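Local coordinates for protein putative polysaccharide binding proteins (DUF1812) (Bacteroides thetaiotaomicron VPI-5482, PDB 3GF8) that is probably an outer-membrane lipoprotein of the FimB/Mfa2 family that takes part in anchoring or assembling fimbriae at the bacterial cell surface, at residues D30-Y42 with K53-Y66. Sequence-based numbering, arbitrary orientation.
Sequences DAFHAQVDKVELY and KQAEEGSALSTGNY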
loop_
_atom_site.group_PDB
_atom_site.type_symbol
_atom_site.label_atom_id
_atom_site.label_comp_id
_atom_site.label_asym_id
_atom_site.label_seq_id
_atom_site.Cartn_x
_atom_site.Cartn_y
_atom_site.Cartn_z
ATOM N N ASP A 30 -2.777 -2.538 17.257
ATOM C CA ASP A 30 -2.412 -3.711 16.493
ATOM C C ASP A 30 -3.648 -4.338 15.864
ATOM O O ASP A 30 -4.542 -4.731 16.589
ATOM C CB ASP A 30 -1.743 -4.751 17.383
ATOM C CG ASP A 30 -1.355 -6.015 16.616
ATOM O OD1 ASP A 30 -1.162 -5.947 15.379
ATOM O OD2 ASP A 30 -1.269 -7.081 17.251
ATOM N N ALA A 31 -3.694 -4.437 14.524
ATOM C CA ALA A 31 -4.853 -5.044 13.822
ATOM C C ALA A 31 -4.494 -6.341 13.092
ATOM O O ALA A 31 -5.252 -6.820 12.238
ATOM C CB ALA A 31 -5.504 -4.026 12.845
ATOM N N PHE A 32 -3.355 -6.931 13.445
ATOM C CA PHE A 32 -2.906 -8.150 12.779
ATOM C C PHE A 32 -4.016 -9.198 12.669
ATOM O O PHE A 32 -4.446 -9.560 11.563
ATOM C CB PHE A 32 -1.711 -8.768 13.485
ATOM C CG PHE A 32 -1.251 -10.057 12.841
ATOM C CD1 PHE A 32 -0.508 -10.033 11.667
ATOM C CD2 PHE A 32 -1.624 -11.289 13.367
ATOM C CE1 PHE A 32 -0.111 -11.207 11.049
ATOM C CE2 PHE A 32 -1.242 -12.469 12.743
ATOM C CZ PHE A 32 -0.478 -12.430 11.591
ATOM N N HIS A 33 -4.456 -9.699 13.813
ATOM C CA HIS A 33 -5.409 -10.820 13.857
ATOM C C HIS A 33 -6.687 -10.488 13.092
ATOM O O HIS A 33 -7.290 -11.383 12.520
ATOM C CB HIS A 33 -5.771 -11.177 15.292
ATOM C CG HIS A 33 -6.449 -10.057 16.002
ATOM N ND1 HIS A 33 -5.761 -8.942 16.445
ATOM C CD2 HIS A 33 -7.758 -9.821 16.254
ATOM C CE1 HIS A 33 -6.620 -8.077 16.957
ATOM N NE2 HIS A 33 -7.837 -8.586 16.855
ATOM N N ALA A 34 -7.078 -9.208 13.054
ATOM C CA ALA A 34 -8.287 -8.782 12.326
ATOM C C ALA A 34 -8.153 -8.732 10.792
ATOM O O ALA A 34 -9.136 -8.966 10.092
ATOM C CB ALA A 34 -8.766 -7.399 12.847
ATOM N N GLN A 35 -6.958 -8.433 10.277
ATOM C CA GLN A 35 -6.762 -8.112 8.862
ATOM C C GLN A 35 -5.792 -8.990 8.061
ATOM O O GLN A 35 -5.910 -9.063 6.851
ATOM C CB GLN A 35 -6.275 -6.663 8.742
ATOM C CG GLN A 35 -7.275 -5.675 9.297
ATOM C CD GLN A 35 -6.901 -4.245 9.028
ATOM O OE1 GLN A 35 -6.254 -3.935 8.033
ATOM N NE2 GLN A 35 -7.311 -3.348 9.923
ATOM N N VAL A 36 -4.804 -9.611 8.700
ATOM C CA VAL A 36 -3.766 -10.272 7.963
ATOM C C VAL A 36 -4.034 -11.756 7.984
ATOM O O VAL A 36 -4.020 -12.367 9.047
ATOM C CB VAL A 36 -2.382 -9.977 8.555
ATOM C CG1 VAL A 36 -1.289 -10.660 7.715
ATOM C CG2 VAL A 36 -2.138 -8.484 8.606
ATOM N N ASP A 37 -4.286 -12.341 6.822
ATOM C CA ASP A 37 -4.538 -13.782 6.750
ATOM C C ASP A 37 -3.427 -14.601 6.093
ATOM O O ASP A 37 -3.621 -15.774 5.843
ATOM C CB ASP A 37 -5.890 -14.075 6.090
ATOM C CG ASP A 37 -5.898 -13.924 4.564
ATOM O OD1 ASP A 37 -4.858 -13.687 3.868
ATOM O OD2 ASP A 37 -7.017 -14.084 4.043
ATOM N N LYS A 38 -2.259 -14.010 5.838
ATOM C CA LYS A 38 -1.114 -14.815 5.382
ATOM C C LYS A 38 0.159 -14.074 5.678
ATOM O O LYS A 38 0.273 -12.869 5.418
ATOM C CB LYS A 38 -1.226 -15.118 3.879
ATOM C CG LYS A 38 0.023 -15.821 3.256
ATOM C CD LYS A 38 -0.119 -16.036 1.738
ATOM C CE LYS A 38 1.110 -16.689 1.159
ATOM N NZ LYS A 38 1.072 -16.784 -0.324
ATOM N N VAL A 39 1.125 -14.790 6.241
ATOM C CA VAL A 39 2.450 -14.235 6.476
ATOM C C VAL A 39 3.434 -15.185 5.819
ATOM O O VAL A 39 3.209 -16.403 5.807
ATOM C CB VAL A 39 2.717 -14.046 7.967
ATOM C CG1 VAL A 39 1.824 -12.952 8.535
ATOM C CG2 VAL A 39 2.462 -15.385 8.769
ATOM N N GLU A 40 4.509 -14.637 5.247
ATOM C CA GLU A 40 5.566 -15.460 4.735
ATOM C C GLU A 40 6.884 -14.873 5.209
ATOM O O GLU A 40 7.280 -13.764 4.809
ATOM C CB GLU A 40 5.475 -15.562 3.228
ATOM C CG GLU A 40 6.529 -16.508 2.571
ATOM C CD GLU A 40 6.224 -16.778 1.080
ATOM O OE1 GLU A 40 6.404 -15.872 0.211
ATOM O OE2 GLU A 40 5.768 -17.891 0.786
ATOM N N LEU A 41 7.533 -15.617 6.102
ATOM C CA LEU A 41 8.780 -15.185 6.751
ATOM C C LEU A 41 9.965 -15.645 5.899
ATOM O O LEU A 41 10.036 -16.803 5.512
ATOM C CB LEU A 41 8.899 -15.798 8.156
ATOM C CG LEU A 41 10.025 -15.270 9.063
ATOM C CD1 LEU A 41 9.681 -13.923 9.633
ATOM C CD2 LEU A 41 10.352 -16.262 10.185
ATOM N N TYR A 42 10.886 -14.733 5.629
ATOM C CA TYR A 42 12.114 -15.049 4.914
ATOM C C TYR A 42 13.265 -15.033 5.942
ATOM O O TYR A 42 13.382 -14.077 6.719
ATOM C CB TYR A 42 12.305 -14.012 3.779
ATOM C CG TYR A 42 11.347 -14.248 2.629
ATOM C CD1 TYR A 42 10.012 -13.899 2.725
ATOM C CD2 TYR A 42 11.770 -14.894 1.461
ATOM C CE1 TYR A 42 9.109 -14.176 1.680
ATOM C CE2 TYR A 42 10.890 -15.139 0.409
ATOM C CZ TYR A 42 9.560 -14.788 0.531
ATOM O OH TYR A 42 8.695 -15.039 -0.507
ATOM N N LYS A 53 12.113 -19.887 3.446
ATOM C CA LYS A 53 10.938 -19.082 3.791
ATOM C C LYS A 53 9.936 -19.988 4.443
ATOM O O LYS A 53 10.060 -21.205 4.337
ATOM C CB LYS A 53 10.350 -18.355 2.577
ATOM C CG LYS A 53 9.869 -19.237 1.425
ATOM C CD LYS A 53 9.500 -18.373 0.236
ATOM C CE LYS A 53 8.831 -19.147 -0.908
ATOM N NZ LYS A 53 7.529 -19.682 -0.446
ATOM N N GLN A 54 8.972 -19.400 5.155
ATOM C CA GLN A 54 7.952 -20.160 5.854
ATOM C C GLN A 54 6.648 -19.363 5.812
ATOM O O GLN A 54 6.613 -18.189 6.215
ATOM C CB GLN A 54 8.393 -20.435 7.280
ATOM C CG GLN A 54 7.382 -21.104 8.181
ATOM C CD GLN A 54 8.022 -21.606 9.498
ATOM O OE1 GLN A 54 9.244 -21.695 9.620
ATOM N NE2 GLN A 54 7.192 -21.953 10.467
ATOM N N ALA A 55 5.606 -20.029 5.321
ATOM C CA ALA A 55 4.314 -19.429 5.038
ATOM C C ALA A 55 3.270 -20.056 5.926
ATOM O O ALA A 55 3.237 -21.262 6.124
ATOM C CB ALA A 55 3.924 -19.630 3.555
ATOM N N GLU A 56 2.411 -19.233 6.493
ATOM C CA GLU A 56 1.244 -19.753 7.179
ATOM C C GLU A 56 0.149 -18.768 6.887
ATOM O O GLU A 56 0.418 -17.567 6.646
ATOM C CB GLU A 56 1.541 -19.864 8.664
ATOM C CG GLU A 56 0.520 -20.701 9.429
ATOM C CD GLU A 56 1.023 -21.141 10.798
ATOM O OE1 GLU A 56 2.111 -20.648 11.230
ATOM O OE2 GLU A 56 0.324 -21.982 11.424
ATOM N N GLU A 57 -1.066 -19.285 6.871
ATOM C CA GLU A 57 -2.227 -18.538 6.491
ATOM C C GLU A 57 -3.462 -19.217 7.048
ATOM O O GLU A 57 -3.409 -20.373 7.433
ATOM C CB GLU A 57 -2.313 -18.478 4.985
ATOM C CG GLU A 57 -2.592 -19.804 4.326
ATOM C CD GLU A 57 -2.931 -19.624 2.859
ATOM O OE1 GLU A 57 -2.007 -19.511 2.053
ATOM O OE2 GLU A 57 -4.121 -19.554 2.520
ATOM N N GLY A 58 -4.568 -18.488 7.112
ATOM C CA GLY A 58 -5.820 -19.040 7.639
ATOM C C GLY A 58 -6.124 -18.675 9.087
ATOM O O GLY A 58 -5.631 -17.659 9.645
ATOM N N SER A 59 -6.934 -19.530 9.701
ATOM C CA SER A 59 -7.594 -19.218 10.957
ATOM C C SER A 59 -6.581 -19.022 12.084
ATOM O O SER A 59 -6.821 -18.232 13.016
ATOM C CB SER A 59 -8.568 -20.343 11.326
ATOM O OG SER A 59 -7.929 -21.609 11.176
ATOM N N ALA A 60 -5.457 -19.734 11.997
ATOM C CA ALA A 60 -4.487 -19.684 13.057
ATOM C C ALA A 60 -4.126 -18.239 13.375
ATOM O O ALA A 60 -3.978 -17.886 14.546
ATOM C CB ALA A 60 -3.252 -20.491 12.702
ATOM N N LEU A 61 -4.023 -17.407 12.332
ATOM C CA LEU A 61 -3.514 -16.042 12.456
ATOM C C LEU A 61 -4.485 -15.099 13.167
ATOM O O LEU A 61 -4.098 -13.988 13.612
ATOM C CB LEU A 61 -3.196 -15.457 11.067
ATOM C CG LEU A 61 -1.907 -15.915 10.375
ATOM C CD1 LEU A 61 -1.910 -17.400 10.153
ATOM C CD2 LEU A 61 -1.768 -15.172 9.043
ATOM N N SER A 62 -5.746 -15.524 13.242
ATOM C CA SER A 62 -6.831 -14.651 13.689
ATOM C C SER A 62 -7.078 -14.756 15.177
ATOM O O SER A 62 -7.879 -13.993 15.712
ATOM C CB SER A 62 -8.120 -15.041 12.980
ATOM O OG SER A 62 -8.494 -16.366 13.357
ATOM N N THR A 63 -6.416 -15.695 15.849
ATOM C CA THR A 63 -6.760 -15.979 17.239
ATOM C C THR A 63 -6.524 -14.807 18.179
ATOM O O THR A 63 -7.195 -14.700 19.187
ATOM C CB THR A 63 -5.977 -17.172 17.782
ATOM O OG1 THR A 63 -4.557 -16.916 17.671
ATOM C CG2 THR A 63 -6.382 -18.450 17.026
ATOM N N GLY A 64 -5.568 -13.941 17.854
ATOM C CA GLY A 64 -5.144 -12.871 18.755
ATOM C C GLY A 64 -3.862 -13.284 19.449
ATOM O O GLY A 64 -3.182 -12.460 20.050
ATOM N N ASN A 65 -3.518 -14.562 19.338
ATOM C CA ASN A 65 -2.338 -15.109 19.979
ATOM C C ASN A 65 -1.439 -15.847 19.005
ATOM O O ASN A 65 -0.605 -16.639 19.417
ATOM C CB ASN A 65 -2.790 -16.042 21.101
ATOM C CG ASN A 65 -3.568 -15.304 22.156
ATOM O OD1 ASN A 65 -3.037 -14.402 22.811
ATOM N ND2 ASN A 65 -4.843 -15.651 22.314
ATOM N N TYR A 66 -1.589 -15.591 17.713
ATOM C CA TYR A 66 -0.780 -16.308 16.729
ATOM C C TYR A 66 0.730 -16.098 16.924
ATOM O O TYR A 66 1.207 -14.982 17.006
ATOM C CB TYR A 66 -1.152 -15.892 15.304
ATOM C CG TYR A 66 -0.236 -16.529 14.273
ATOM C CD1 TYR A 66 -0.343 -17.884 13.959
ATOM C CD2 TYR A 66 0.751 -15.787 13.636
ATOM C CE1 TYR A 66 0.525 -18.487 13.031
ATOM C CE2 TYR A 66 1.608 -16.370 12.685
ATOM C CZ TYR A 66 1.491 -17.709 12.391
ATOM O OH TYR A 66 2.355 -18.253 11.475
HETATM O O HOH W 1 -1.073 -18.746 -0.508
#
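An antiparallel beta hairpin pairs strand 38-42 with strand 53-57, and the short helix 32-35 before it packs on the 59-66 segment after it, through Phe32, Leu61 and Tyr66. Val39 and Glu56 form a hydrogen-bonded pair, Val39 N reaching Glu56 O at 2.9 Å; Leu41 and Gln54 form the next, and Gly58 N to Asp37 O extends the ladder. On the face carrying Glu40 and Tyr42, Lys53 joins two roles. Its methylenes lie alongside the Tyr42 ring, CB over one face 4.0 Å from the centroid, while a bend at chi4 (65°) turns NZ to Glu40 OE2 for a 2.8 Å salt bridge. Glu40 is extended with CG anti to its N (chi1 -176°), and its OE1 accepts a hydrogen bond from Tyr42 OH at 2.5 Å, both donors coming from above the carboxylate plane. A leucine in place of Glu40 would probably leave the Lys53 ammonium without its countercharge and the Tyr42 hydroxyl without its acceptor. On the other face Tyr66 meets Val39 CG2 with its CE2 at 4.1 Å. A branched apolar chain suits buried Leu61: its CD2 lies against the backbone of Asp37 and Lys38, while CB and CG meet the Phe32 ring, CB 3.9 Å from Phe32 CE2. Strand 38-44 also pairs with strand 75-83, while Val39, Leu41 and Tyr66 pack on strand 16-21; beyond the hairpin, Arg86 bridges Asp37 and Glu57.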